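Local coordinates for short chain dehydrogenase (Leptospira borgpetersenii serovar Hardjo-bovis, PDB 6UH2), which binds NAD+ in a Rossmann-type fold and probably acts as an oxidoreductase on CH-OH groups, as a member of the short-chain dehydrogenase/reductase family, at residues M227-P230 with S231-V234; G33-L36 with V37-L41; E107-T110 with D111-N115; N123-F126 with L127-Y131. All blocks are in the same frame, centred on the assembly; numbering follows the deposited sequence. Where two conformers were deposited one is given.

Contact 1 of 4, residues M227-P230 with S231-V234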
ATOM      1  N   MET B 227       4.027   8.880  16.641  1.00 18.38           N
ATOM      2  CA  MET B 227       2.928   9.338  15.807  1.00 18.74           C
ATOM      3  C   MET B 227       3.408   9.494  14.363  1.00 18.70           C
ATOM      4  O   MET B 227       4.609   9.484  14.070  1.00 17.95           O
ATOM      5  CB  MET B 227       2.360  10.667  16.319  1.00 20.57           C
ATOM      6  CG  MET B 227       1.730  10.617  17.722  1.00 21.22           C
ATOM      7  SD  MET B 227       0.543  11.967  17.966  1.00 26.58           S
ATOM      8  CE  MET B 227      -0.731  11.571  16.762  1.00 22.78           C
ATOM      9  N   GLY B 228       2.455   9.659  13.454  1.00 14.71           N
ATOM     10  CA  GLY B 228       2.811   9.853  12.068  1.00 16.51           C
ATOM     11  C   GLY B 228       3.198  11.289  11.762  1.00 23.18           C
ATOM     12  O   GLY B 228       2.899  12.227  12.503  1.00 18.17           O
ATOM     13  N   ASN B 229       3.904  11.448  10.651  1.00 15.21           N
ATOM     14  CA  ASN B 229       4.137  12.747  10.045  1.00 19.93           C
ATOM     15  C   ASN B 229       3.581  12.724   8.629  1.00 15.84           C
ATOM     16  O   ASN B 229       3.471  11.648   8.024  1.00 15.41           O
ATOM     17  CB  ASN B 229       5.630  13.106  10.007  1.00 23.23           C
ATOM     18  CG  ASN B 229       6.260  13.101  11.376  1.00 37.56           C
ATOM     19  OD1 ASN B 229       7.104  12.251  11.672  1.00 42.56           O
ATOM     20  ND2 ASN B 229       5.859  14.049  12.225  1.00 29.42           N
ATOM     21  N   PRO B 230       3.216  13.885   8.075  1.00 19.14           N
ATOM     22  CA  PRO B 230       2.713  13.897   6.692  1.00 17.69           C
ATOM     23  C   PRO B 230       3.637  13.199   5.707  1.00 15.50           C
ATOM     24  O   PRO B 230       3.153  12.486   4.820  1.00 15.86           O
ATOM     25  CB  PRO B 230       2.569  15.399   6.399  1.00 18.87           C
ATOM     26  CG  PRO B 230       2.299  16.009   7.752  1.00 24.12           C
ATOM     27  CD  PRO B 230       3.196  15.228   8.685  1.00 18.56           C
ATOM     28  N   SER B 231       4.955  13.353   5.857  1.00 16.01           N
ATOM     29  CA  SER B 231       5.882  12.718   4.923  1.00 15.95           C
ATOM     30  C   SER B 231       5.762  11.190   4.937  1.00 16.66           C
ATOM     31  O   SER B 231       6.088  10.540   3.934  1.00 16.25           O
ATOM     32  CB  SER B 231       7.317  13.151   5.243  1.00 20.45           C
ATOM     33  OG  SER B 231       7.623  12.855   6.596  1.00 24.93           O
ATOM     34  N   ASP B 232       5.306  10.597   6.057  1.00 14.52           N
ATOM     35  CA  ASP B 232       5.074   9.150   6.115  1.00 11.45           C
ATOM     36  C   ASP B 232       4.034   8.684   5.111  1.00 14.93           C
ATOM     37  O   ASP B 232       3.958   7.481   4.831  1.00 15.93           O
ATOM     38  CB  ASP B 232       4.591   8.701   7.508  1.00 14.11           C
ATOM     39  CG  ASP B 232       5.650   8.877   8.584  1.00 18.08           C
ATOM     40  OD1 ASP B 232       6.835   8.621   8.293  1.00 17.87           O
ATOM     41  OD2 ASP B 232       5.287   9.271   9.717  1.00 16.36           O
ATOM     42  N   LEU B 233       3.217   9.595   4.586  1.00 12.10           N
ATOM     43  CA  LEU B 233       2.134   9.216   3.691  1.00 15.04           C
ATOM     44  C   LEU B 233       2.510   9.315   2.224  1.00 10.16           C
ATOM     45  O   LEU B 233       1.822   8.721   1.389  1.00 13.39           O
ATOM     46  CB  LEU B 233       0.901  10.095   3.945  1.00 12.41           C
ATOM     47  CG  LEU B 233       0.404  10.083   5.389  1.00 15.02           C
ATOM     48  CD1 LEU B 233      -0.704  11.096   5.573  1.00 14.59           C
ATOM     49  CD2 LEU B 233      -0.078   8.689   5.778  1.00 14.65           C
ATOM     50  N   VAL B 234       3.593  10.022   1.900  1.00 11.72           N
ATOM     51  CA  VAL B 234       3.868  10.359   0.501  1.00 13.77           C
ATOM     52  C   VAL B 234       4.145   9.100  -0.311  1.00 12.53           C
ATOM     53  O   VAL B 234       3.705   8.976  -1.461  1.00 15.32           O
ATOM     54  CB  VAL B 234       5.036  11.361   0.416  1.00 14.37           C
ATOM     55  CG1 VAL B 234       5.448  11.606  -1.043  1.00 12.94           C
ATOM     56  CG2 VAL B 234       4.676  12.686   1.101  1.00 16.12           C
TER
HETATM   57  O   HOH W   1       8.363  10.587   9.326  1.00 23.70           O

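Contact 2 of 4, residues G33-L36 with V37-L41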
ATOM      1  N   GLY B  33      -2.484  17.738   3.182  1.00 15.23           N
ATOM      2  CA  GLY B  33      -2.600  18.232   1.818  1.00 16.32           C
ATOM      3  C   GLY B  33      -1.404  19.047   1.366  1.00 14.19           C
ATOM      4  O   GLY B  33      -0.915  18.872   0.245  1.00 16.25           O
ATOM      5  N   SER B  34      -0.894  19.929   2.236  1.00 15.07           N
ATOM      6  CA  SER B  34       0.234  20.759   1.824  0.54 14.59           C
ATOM      7  C   SER B  34       1.480  19.915   1.582  1.00 16.81           C
ATOM      8  O   SER B  34       2.244  20.190   0.649  1.00 20.51           O
ATOM      9  CB  SER B  34       0.505  21.851   2.859  0.54 17.47           C
ATOM     10  OG  SER B  34       0.750  21.296   4.132  0.54 16.61           O
ATOM     11  N   GLU B  35       1.699  18.880   2.393  1.00 20.41           N
ATOM     12  CA  GLU B  35       2.818  17.981   2.136  1.00 20.88           C
ATOM     13  C   GLU B  35       2.647  17.282   0.792  1.00 13.08           C
ATOM     14  O   GLU B  35       3.610  17.137   0.028  1.00 13.77           O
ATOM     15  CB  GLU B  35       2.946  16.960   3.272  1.00 18.60           C
ATOM     16  CG  GLU B  35       4.017  15.904   3.046  1.00 20.17           C
ATOM     17  CD  GLU B  35       5.437  16.441   3.229  1.00 29.81           C
ATOM     18  OE1 GLU B  35       5.605  17.550   3.774  1.00 32.03           O
ATOM     19  OE2 GLU B  35       6.381  15.749   2.816  1.00 39.36           O
ATOM     20  N   LEU B  36       1.422  16.868   0.474  1.00 13.78           N
ATOM     21  CA  LEU B  36       1.193  16.212  -0.809  1.00 13.55           C
ATOM     22  C   LEU B  36       1.408  17.181  -1.964  1.00 16.09           C
ATOM     23  O   LEU B  36       1.975  16.799  -2.990  1.00 14.11           O
ATOM     24  CB  LEU B  36      -0.216  15.611  -0.869  1.00 14.95           C
ATOM     25  CG  LEU B  36      -0.556  14.508   0.150  1.00 18.29           C
ATOM     26  CD1 LEU B  36      -1.898  13.843  -0.183  1.00 15.95           C
ATOM     27  CD2 LEU B  36       0.559  13.464   0.212  1.00 15.33           C
ATOM     28  N   VAL B  37       0.948  18.428  -1.825  1.00 14.40           N
ATOM     29  CA  VAL B  37       1.183  19.422  -2.876  1.00 12.72           C
ATOM     30  C   VAL B  37       2.676  19.602  -3.108  1.00 17.51           C
ATOM     31  O   VAL B  37       3.161  19.522  -4.242  1.00 18.86           O
ATOM     32  CB  VAL B  37       0.512  20.761  -2.522  1.00 18.90           C
ATOM     33  CG1 VAL B  37       1.016  21.868  -3.463  1.00 16.17           C
ATOM     34  CG2 VAL B  37      -1.021  20.642  -2.593  1.00 14.96           C
ATOM     35  N   GLU B  38       3.425  19.854  -2.030  1.00 14.43           N
ATOM     36  CA  GLU B  38       4.863  20.043  -2.147  1.00 15.63           C
ATOM     37  C   GLU B  38       5.533  18.842  -2.807  1.00 15.50           C
ATOM     38  O   GLU B  38       6.406  19.008  -3.665  1.00 15.48           O
ATOM     39  CB  GLU B  38       5.453  20.291  -0.759  1.00 25.25           C
ATOM     40  CG  GLU B  38       6.787  21.004  -0.747  1.00 41.93           C
ATOM     41  CD  GLU B  38       7.270  21.271   0.665  1.00 55.40           C
ATOM     42  OE1 GLU B  38       8.054  20.453   1.191  1.00 54.67           O
ATOM     43  OE2 GLU B  38       6.841  22.289   1.254  1.00 65.10           O
ATOM     44  N   SER B  39       5.130  17.621  -2.427  1.00 15.81           N
ATOM     45  CA  SER B  39       5.765  16.420  -2.972  1.00 16.97           C
ATOM     46  C   SER B  39       5.474  16.254  -4.461  1.00 14.42           C
ATOM     47  O   SER B  39       6.380  15.953  -5.250  1.00 14.74           O
ATOM     48  CB  SER B  39       5.301  15.190  -2.196  1.00 18.34           C
ATOM     49  OG  SER B  39       5.762  15.259  -0.865  1.00 19.57           O
ATOM     50  N   TYR B  40       4.218  16.444  -4.867  1.00 13.98           N
ATOM     51  CA  TYR B  40       3.899  16.339  -6.285  1.00 16.28           C
ATOM     52  C   TYR B  40       4.608  17.413  -7.100  1.00 15.41           C
ATOM     53  O   TYR B  40       5.105  17.138  -8.197  1.00 14.22           O
ATOM     54  CB  TYR B  40       2.391  16.424  -6.499  1.00 16.63           C
ATOM     55  CG  TYR B  40       1.688  15.092  -6.391  1.00 14.36           C
ATOM     56  CD1 TYR B  40       1.897  14.094  -7.339  1.00 17.28           C
ATOM     57  CD2 TYR B  40       0.809  14.836  -5.348  1.00 13.00           C
ATOM     58  CE1 TYR B  40       1.236  12.862  -7.246  1.00 14.52           C
ATOM     59  CE2 TYR B  40       0.157  13.618  -5.247  1.00 15.92           C
ATOM     60  CZ  TYR B  40       0.365  12.642  -6.196  1.00 17.87           C
ATOM     61  OH  TYR B  40      -0.298  11.439  -6.087  1.00 17.37           O
ATOM     62  N   LEU B  41       4.685  18.641  -6.580  1.00 12.31           N
ATOM     63  CA  LEU B  41       5.428  19.672  -7.308  1.00 15.00           C
ATOM     64  C   LEU B  41       6.901  19.302  -7.461  1.00 19.53           C
ATOM     65  O   LEU B  41       7.519  19.614  -8.487  1.00 17.05           O
ATOM     66  CB  LEU B  41       5.295  21.022  -6.601  1.00 16.20           C
ATOM     67  CG  LEU B  41       3.918  21.677  -6.643  1.00 18.79           C
ATOM     68  CD1 LEU B  41       3.901  22.878  -5.708  1.00 17.23           C
ATOM     69  CD2 LEU B  41       3.545  22.074  -8.078  1.00 17.54           C
TER
HETATM   70  O   HOH W   2       3.747  22.969   1.812  1.00 37.63           O
HETATM   71  O   HOH W   3       8.184  17.551   0.499  1.00 42.30           O

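Contact 3 of 4, residues E107-T110 with D111-N115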
ATOM      1  N   GLU B 107     -23.282  12.822  23.105  1.00 20.27           N
ATOM      2  CA  GLU B 107     -24.592  13.217  23.607  1.00 22.41           C
ATOM      3  C   GLU B 107     -24.875  14.696  23.383  1.00 21.74           C
ATOM      4  O   GLU B 107     -26.032  15.116  23.503  1.00 20.76           O
ATOM      5  CB  GLU B 107     -24.738  12.849  25.089  1.00 25.52           C
ATOM      6  CG  GLU B 107     -23.753  13.481  26.038  1.00 29.04           C
ATOM      7  CD  GLU B 107     -22.478  12.661  26.213  1.00 36.21           C
ATOM      8  OE1 GLU B 107     -22.227  11.745  25.391  1.00 23.52           O
ATOM      9  OE2 GLU B 107     -21.724  12.944  27.177  1.00 39.53           O
ATOM     10  N   ASP B 108     -23.858  15.478  23.033  1.00 22.19           N
ATOM     11  CA  ASP B 108     -24.007  16.897  22.769  1.00 22.25           C
ATOM     12  C   ASP B 108     -23.958  17.232  21.288  1.00 19.18           C
ATOM     13  O   ASP B 108     -24.019  18.419  20.940  1.00 18.75           O
ATOM     14  CB  ASP B 108     -22.920  17.685  23.509  1.00 21.43           C
ATOM     15  CG  ASP B 108     -23.032  17.560  25.018  1.00 30.71           C
ATOM     16  OD1 ASP B 108     -24.145  17.309  25.523  1.00 30.37           O
ATOM     17  OD2 ASP B 108     -22.003  17.704  25.696  1.00 27.76           O
ATOM     18  N   ARG B 109     -23.846  16.231  20.413  1.00 15.92           N
ATOM     19  CA  ARG B 109     -23.778  16.489  18.978  1.00 20.23           C
ATOM     20  C   ARG B 109     -25.043  17.189  18.503  1.00 21.45           C
ATOM     21  O   ARG B 109     -26.155  16.716  18.753  1.00 18.10           O
ATOM     22  CB  ARG B 109     -23.597  15.181  18.192  1.00 17.28           C
ATOM     23  CG  ARG B 109     -23.372  15.405  16.673  1.00 16.58           C
ATOM     24  CD  ARG B 109     -21.923  15.844  16.348  1.00 17.02           C
ATOM     25  NE  ARG B 109     -21.028  14.932  17.035  1.00 17.23           N
ATOM     26  CZ  ARG B 109     -20.329  15.238  18.114  1.00 16.58           C
ATOM     27  NH1 ARG B 109     -20.357  16.481  18.599  1.00 14.52           N
ATOM     28  NH2 ARG B 109     -19.607  14.295  18.705  1.00 16.69           N
ATOM     29  N   THR B 110     -24.867  18.311  17.806  1.00 21.47           N
ATOM     30  CA  THR B 110     -25.979  19.011  17.182  1.00 16.96           C
ATOM     31  C   THR B 110     -26.107  18.574  15.737  1.00 18.74           C
ATOM     32  O   THR B 110     -25.170  18.026  15.150  1.00 17.34           O
ATOM     33  CB  THR B 110     -25.773  20.520  17.235  1.00 17.36           C
ATOM     34  OG1 THR B 110     -24.660  20.861  16.397  1.00 17.15           O
ATOM     35  CG2 THR B 110     -25.495  20.956  18.658  1.00 19.19           C
ATOM     36  N   ASP B 111     -27.283  18.814  15.152  1.00 19.57           N
ATOM     37  CA  ASP B 111     -27.431  18.459  13.742  1.00 21.79           C
ATOM     38  C   ASP B 111     -26.534  19.311  12.853  1.00 21.72           C
ATOM     39  O   ASP B 111     -26.074  18.848  11.806  1.00 20.54           O
ATOM     40  CB  ASP B 111     -28.887  18.582  13.312  1.00 19.66           C
ATOM     41  CG  ASP B 111     -29.771  17.550  13.980  1.00 26.62           C
ATOM     42  OD1 ASP B 111     -29.258  16.466  14.361  1.00 23.84           O
ATOM     43  OD2 ASP B 111     -30.975  17.825  14.132  1.00 24.09           O
ATOM     44  N   GLU B 112     -26.266  20.548  13.251  1.00 19.05           N
ATOM     45  CA  GLU B 112     -25.400  21.386  12.438  1.00 19.21           C
ATOM     46  C   GLU B 112     -23.981  20.827  12.401  1.00 21.36           C
ATOM     47  O   GLU B 112     -23.352  20.797  11.337  1.00 21.27           O
ATOM     48  CB  GLU B 112     -25.432  22.822  12.966  1.00 25.77           C
ATOM     49  CG  GLU B 112     -26.800  23.517  12.783  1.00 35.25           C
ATOM     50  CD  GLU B 112     -27.928  22.988  13.696  1.00 47.72           C
ATOM     51  OE1 GLU B 112     -27.652  22.399  14.773  1.00 42.16           O
ATOM     52  OE2 GLU B 112     -29.109  23.172  13.323  1.00 48.38           O
ATOM     53  N   GLU B 113     -23.470  20.366  13.547  1.00 19.30           N
ATOM     54  CA  GLU B 113     -22.163  19.709  13.582  1.00 18.39           C
ATOM     55  C   GLU B 113     -22.170  18.441  12.744  1.00 17.59           C
ATOM     56  O   GLU B 113     -21.302  18.239  11.888  1.00 18.15           O
ATOM     57  CB  GLU B 113     -21.778  19.360  15.018  1.00 19.56           C
ATOM     58  CG  GLU B 113     -21.506  20.537  15.923  1.00 21.74           C
ATOM     59  CD  GLU B 113     -21.521  20.139  17.384  1.00 25.55           C
ATOM     60  OE1 GLU B 113     -21.895  18.978  17.688  1.00 22.25           O
ATOM     61  OE2 GLU B 113     -21.169  20.989  18.223  1.00 24.25           O
ATOM     62  N   PHE B 114     -23.144  17.565  13.003  1.00 15.78           N
ATOM     63  CA  PHE B 114     -23.244  16.299  12.288  1.00 16.78           C
ATOM     64  C   PHE B 114     -23.281  16.525  10.783  1.00 17.60           C
ATOM     65  O   PHE B 114     -22.512  15.912  10.030  1.00 14.24           O
ATOM     66  CB  PHE B 114     -24.502  15.555  12.761  1.00 15.70           C
ATOM     67  CG  PHE B 114     -24.598  14.131  12.279  1.00 16.32           C
ATOM     68  CD1 PHE B 114     -25.135  13.843  11.034  1.00 16.34           C
ATOM     69  CD2 PHE B 114     -24.172  13.080  13.081  1.00 18.47           C
ATOM     70  CE1 PHE B 114     -25.242  12.536  10.590  1.00 13.99           C
ATOM     71  CE2 PHE B 114     -24.274  11.764  12.642  1.00 18.36           C
ATOM     72  CZ  PHE B 114     -24.805  11.491  11.393  1.00 14.62           C
ATOM     73  N   ASN B 115     -24.173  17.412  10.326  1.00 15.95           N
ATOM     74  CA  ASN B 115     -24.340  17.634   8.893  1.00 15.91           C
ATOM     75  C   ASN B 115     -23.112  18.273   8.260  1.00 17.02           C
ATOM     76  O   ASN B 115     -22.827  18.021   7.086  1.00 15.80           O
ATOM     77  CB  ASN B 115     -25.577  18.498   8.645  1.00 16.76           C
ATOM     78  CG  ASN B 115     -26.847  17.775   8.997  1.00 22.19           C
ATOM     79  OD1 ASN B 115     -26.897  16.546   8.938  1.00 20.47           O
ATOM     80  ND2 ASN B 115     -27.879  18.517   9.360  1.00 20.88           N
TER
HETATM   81  O   HOH W   4     -21.845  19.985  20.654  1.00 19.61           O

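Contact 4 of 4, residues N123-F126 with L127-Y131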
ATOM      1  N   ASN B 123     -20.366  14.085   1.155  1.00 15.79           N
ATOM      2  CA  ASN B 123     -20.798  14.821  -0.038  1.00 15.16           C
ATOM      3  C   ASN B 123     -19.609  15.299  -0.863  1.00 14.99           C
ATOM      4  O   ASN B 123     -19.624  15.224  -2.100  1.00 17.25           O
ATOM      5  CB  ASN B 123     -21.672  16.028   0.336  1.00 12.58           C
ATOM      6  CG  ASN B 123     -23.028  15.621   0.864  1.00 16.18           C
ATOM      7  OD1 ASN B 123     -23.135  15.128   1.980  1.00 16.63           O
ATOM      8  ND2 ASN B 123     -24.069  15.801   0.052  1.00 16.67           N
ATOM      9  N   GLY B 124     -18.581  15.822  -0.202  1.00 14.09           N
ATOM     10  CA  GLY B 124     -17.450  16.362  -0.936  1.00 16.03           C
ATOM     11  C   GLY B 124     -16.709  15.304  -1.732  1.00 17.67           C
ATOM     12  O   GLY B 124     -16.353  15.526  -2.891  1.00 17.51           O
ATOM     13  N   THR B 125     -16.457  14.143  -1.121  1.00 14.61           N
ATOM     14  CA  THR B 125     -15.808  13.062  -1.859  1.00 15.10           C
ATOM     15  C   THR B 125     -16.716  12.555  -2.972  1.00 15.63           C
ATOM     16  O   THR B 125     -16.252  12.291  -4.088  1.00 15.34           O
ATOM     17  CB  THR B 125     -15.412  11.929  -0.899  1.00 19.77           C
ATOM     18  OG1 THR B 125     -14.361  12.388  -0.041  1.00 17.57           O
ATOM     19  CG2 THR B 125     -14.893  10.705  -1.656  1.00 16.29           C
ATOM     20  N   PHE B 126     -18.020  12.444  -2.691  1.00 15.90           N
ATOM     21  CA  PHE B 126     -18.983  12.024  -3.707  1.00 16.83           C
ATOM     22  C   PHE B 126     -19.020  13.003  -4.874  1.00 14.64           C
ATOM     23  O   PHE B 126     -18.986  12.603  -6.045  1.00 16.84           O
ATOM     24  CB  PHE B 126     -20.377  11.904  -3.092  1.00 15.91           C
ATOM     25  CG  PHE B 126     -21.485  12.137  -4.082  1.00 17.99           C
ATOM     26  CD1 PHE B 126     -21.775  11.188  -5.051  1.00 14.33           C
ATOM     27  CD2 PHE B 126     -22.237  13.302  -4.040  1.00 16.12           C
ATOM     28  CE1 PHE B 126     -22.801  11.407  -5.969  1.00 21.56           C
ATOM     29  CE2 PHE B 126     -23.262  13.530  -4.944  1.00 15.57           C
ATOM     30  CZ  PHE B 126     -23.544  12.588  -5.912  1.00 19.04           C
ATOM     31  N   LEU B 127     -19.119  14.293  -4.567  1.00 15.13           N
ATOM     32  CA  LEU B 127     -19.315  15.307  -5.599  1.00 19.81           C
ATOM     33  C   LEU B 127     -18.088  15.426  -6.497  1.00 15.81           C
ATOM     34  O   LEU B 127     -18.205  15.446  -7.732  1.00 16.72           O
ATOM     35  CB  LEU B 127     -19.642  16.643  -4.932  1.00 22.75           C
ATOM     36  CG  LEU B 127     -20.223  17.775  -5.765  1.00 29.35           C
ATOM     37  CD1 LEU B 127     -21.605  17.400  -6.245  1.00 24.36           C
ATOM     38  CD2 LEU B 127     -20.273  19.042  -4.922  1.00 34.56           C
ATOM     39  N   LEU B 128     -16.899  15.512  -5.895  1.00 14.54           N
ATOM     40  CA  LEU B 128     -15.684  15.612  -6.698  1.00 15.11           C
ATOM     41  C   LEU B 128     -15.458  14.334  -7.493  1.00 13.64           C
ATOM     42  O   LEU B 128     -15.010  14.386  -8.642  1.00 17.38           O
ATOM     43  CB  LEU B 128     -14.469  15.922  -5.810  1.00 11.46           C
ATOM     44  CG  LEU B 128     -14.176  17.403  -5.516  1.00 15.78           C
ATOM     45  CD1 LEU B 128     -13.605  18.101  -6.748  1.00 21.27           C
ATOM     46  CD2 LEU B 128     -15.438  18.131  -5.047  1.00 16.52           C
ATOM     47  N   SER B 129     -15.762  13.177  -6.897  1.00 11.11           N
ATOM     48  CA  SER B 129     -15.637  11.925  -7.641  1.00 17.45           C
ATOM     49  C   SER B 129     -16.622  11.884  -8.798  1.00 18.17           C
ATOM     50  O   SER B 129     -16.297  11.387  -9.884  1.00 17.38           O
ATOM     51  CB  SER B 129     -15.847  10.727  -6.714  1.00 15.03           C
ATOM     52  OG  SER B 129     -14.820  10.664  -5.733  1.00 13.57           O
ATOM     53  N   GLN B 130     -17.814  12.451  -8.605  1.00 14.56           N
ATOM     54  CA  GLN B 130     -18.845  12.378  -9.639  1.00 15.37           C
ATOM     55  C   GLN B 130     -18.506  13.274 -10.830  1.00 19.87           C
ATOM     56  O   GLN B 130     -18.621  12.850 -11.989  1.00 19.43           O
ATOM     57  CB  GLN B 130     -20.211  12.751  -9.055  1.00 13.06           C
ATOM     58  CG  GLN B 130     -21.346  12.663 -10.090  1.00 15.77           C
ATOM     59  CD  GLN B 130     -22.662  13.222  -9.583  1.00 20.06           C
ATOM     60  OE1 GLN B 130     -22.751  14.394  -9.221  1.00 19.73           O
ATOM     61  NE2 GLN B 130     -23.688  12.377  -9.536  1.00 14.78           N
ATOM     62  N   TYR B 131     -18.098  14.521 -10.572  1.00 17.55           N
ATOM     63  CA  TYR B 131     -17.703  15.392 -11.672  1.00 17.29           C
ATOM     64  C   TYR B 131     -16.472  14.856 -12.384  1.00 17.36           C
ATOM     65  O   TYR B 131     -16.372  14.938 -13.612  1.00 15.17           O
ATOM     66  CB  TYR B 131     -17.459  16.820 -11.170  1.00 16.13           C
ATOM     67  CG  TYR B 131     -18.757  17.574 -11.131  1.00 20.51           C
ATOM     68  CD1 TYR B 131     -19.231  18.250 -12.251  1.00 19.59           C
ATOM     69  CD2 TYR B 131     -19.546  17.546  -9.997  1.00 15.73           C
ATOM     70  CE1 TYR B 131     -20.457  18.902 -12.224  1.00 27.83           C
ATOM     71  CE2 TYR B 131     -20.763  18.188  -9.962  1.00 19.83           C
ATOM     72  CZ  TYR B 131     -21.218  18.864 -11.069  1.00 27.41           C
ATOM     73  OH  TYR B 131     -22.449  19.493 -10.996  1.00 26.19           O
TER

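Contact 1 of 4, residues M227-P230 with S231-V234
The carboxylate of D232 turns back along the chain to meet N229, and the two side chains slant across one another with amide and carboxylate planes 40° apart. OD2 of D232 takes the backbone N-H of N229 in a nearly straight bond of 2.7 Å from OD2 to N, the donor standing above the carboxylate plane. With CG lying anti to its own carbonyl carbon (chi1 -67°), the carboxylate of D232 is directed at the incoming loop. The other oxygen, OD1, is linked to the side-chain amide of N229 through a water, which donates 2.7 Å to D232 OD1 and 3.1 Å to N229 OD1. In return D232 N bonds to N229 O at 2.9 Å, a bent contact, so the two residues are tied in both directions. One residue further on, L233 N reaches P230 O at 2.9 Å. These bonds form the turn at the N-terminal end of helix 231-240. R226 makes a salt bridge to OD2 of D232, giving this oxygen a second partner that probably stabilises its negative charge. P230 and S231 rest on E35, L233 on I32 and V234 on S39, so the turn lies against helix 31-42, while M227 reaches the other way to helix 212-220.

Contact 2 of 4, residues G33-L36 with V37-L41
The carbonyl oxygen of E35 is gripped twice by S39, whose backbone N lies 2.9 Å from E35 O and whose hydroxyl OG lies 3.0 Å from it. The two donors arrive from opposite faces of the carbonyl plane. What folds the hydroxyl back onto the preceding turn is the first torsion of S39, which puts OG beside its own backbone N (chi1 -66°). On the same flank E35 bends at chi2, and its carboxylate comes near that of E38, with 4.6 Å between E35 OE1 and E38 OE1. A water donates to E38 OE1 and, weakly, to E35 OE2, which probably eases the repulsion between the like charges. Further round the helix, V37 N bonds to G33 O at 2.8 Å and the branch CG2 of V37 packs 3.3 Å from that oxygen. CD2 of Y40 lies equally close, 3.3 Å, to L36 O. G33 touches NAD and falls in a glycine pattern consistent with the Rossmann nucleotide-binding turn. Helix 31-42 is the crossover of the beta-alpha-beta unit between strands 22-26 and 46-51: V37 and L41 pack on V47 and on F64 of strand 64-68, while E35, S39 and Y40 meet helix 231-240.

Contact 3 of 4, residues E107-T110 with D111-N115
E113 stretches back past the start of its helix to place one carboxylate oxygen, OE1, between T110 and R109. Its CG stands anti to the carbonyl carbon (chi1 -67°) and the chain runs extended from there, crossing both partners at about a right angle. T110 N donates to E113 OE1 at 3.0 Å. From the opposite face of the carboxylate plane, R109 NH1 donates to E113 OE1 at 3.1 Å as part of a salt bridge. The guanidinium meets this oxygen edge-on, essentially in its own plane, though the two flat groups are turned 45° apart. T110 answers with its hydroxyl: OG1, set between its backbone N and carbonyl carbon (chi1 67°), accepts from E113 N at 3.1 Å. This reciprocal pair is a capping box, with T110 as the N-cap of helix 111-139, and F114 N to T110 O at 3.0 Å begins the regular helical bonding. R109 reaches E113 by bending at both chi2 and chi3, which draws its CD to 3.4 Å from E113 OE1 and its CG alongside the CB of F114. Its NE makes a further salt bridge to E171 and its NH2 bonds to T104 O, so the guanidinium is fixed from several sides. A water donates 2.7 Å to E113 OE2 and also to D108 O. F114 itself leans on V172 and M175 of helix 171-191.

Contact 4 of 4, residues N123-F126 with L127-Y131
F126 and Q130 run side by side on the exposed flank of the helix, one turn apart and pointing the same way. The amide nitrogen NE2 of Q130 comes within 3.6 Å of F126 CZ, with ring and amide planes 58° apart. The amide oxygen OE1 accepts from R74, which helps to fix the rotation of the group and also bonds to the hydroxyl of Y131. Behind these side chains N123 O, G124 O and F126 O each accept from the backbone N four residues on, L127 N lying 2.7 Å from N123 O. The bond from Q130 N to F126 O is distinctly bent, at 138° about the hydrogen.

T125 O has two donors, both supplied by S129. The hydroxyl OG of S129 stands 2.7 Å from T125 O, and by this bond a buried hydroxyl spends its proton on the preceding turn. From the other side of the carbonyl plane the backbone N of S129 reaches T125 O at 3.0 Å. T125 satisfies its own hydroxyl one turn earlier, on N121 O. Close to the neighbouring carbonyl, CD2 of L128 lies 3.5 Å from G124 O. L128 packs on F81 of helix 74-86, and T125 and S129 press against F183 of helix 171-191, so helix 111-139 lies between these two helices and against strand 93-96, as one of the long helices flanking the parallel sheet of the Rossmann-type fold.

Contacts 1 and 2 touch directly: V234 CG2 lies 3.4 Å from S39 OG and P230 CB 3.5 Å from E35 CB, which joins the N-terminal part of helix 231-240 to helix 31-42. Contacts 3 and 4 share helix 111-139, contact 3 capping its beginning and contact 4 lying further along, with centres about 23 Å apart. Contacts 2 and 4 lie on opposite sides of the chain's centre, about 21 Å between their centres. NAD is touched by G33 of contact 2, whereas the side chain of M227 in contact 1 stays about 6 Å from it and that of E113 in contact 3 about 14 Å. In contact 4, L128 comes about 4 Å from the side chain of I71, which binds NAD.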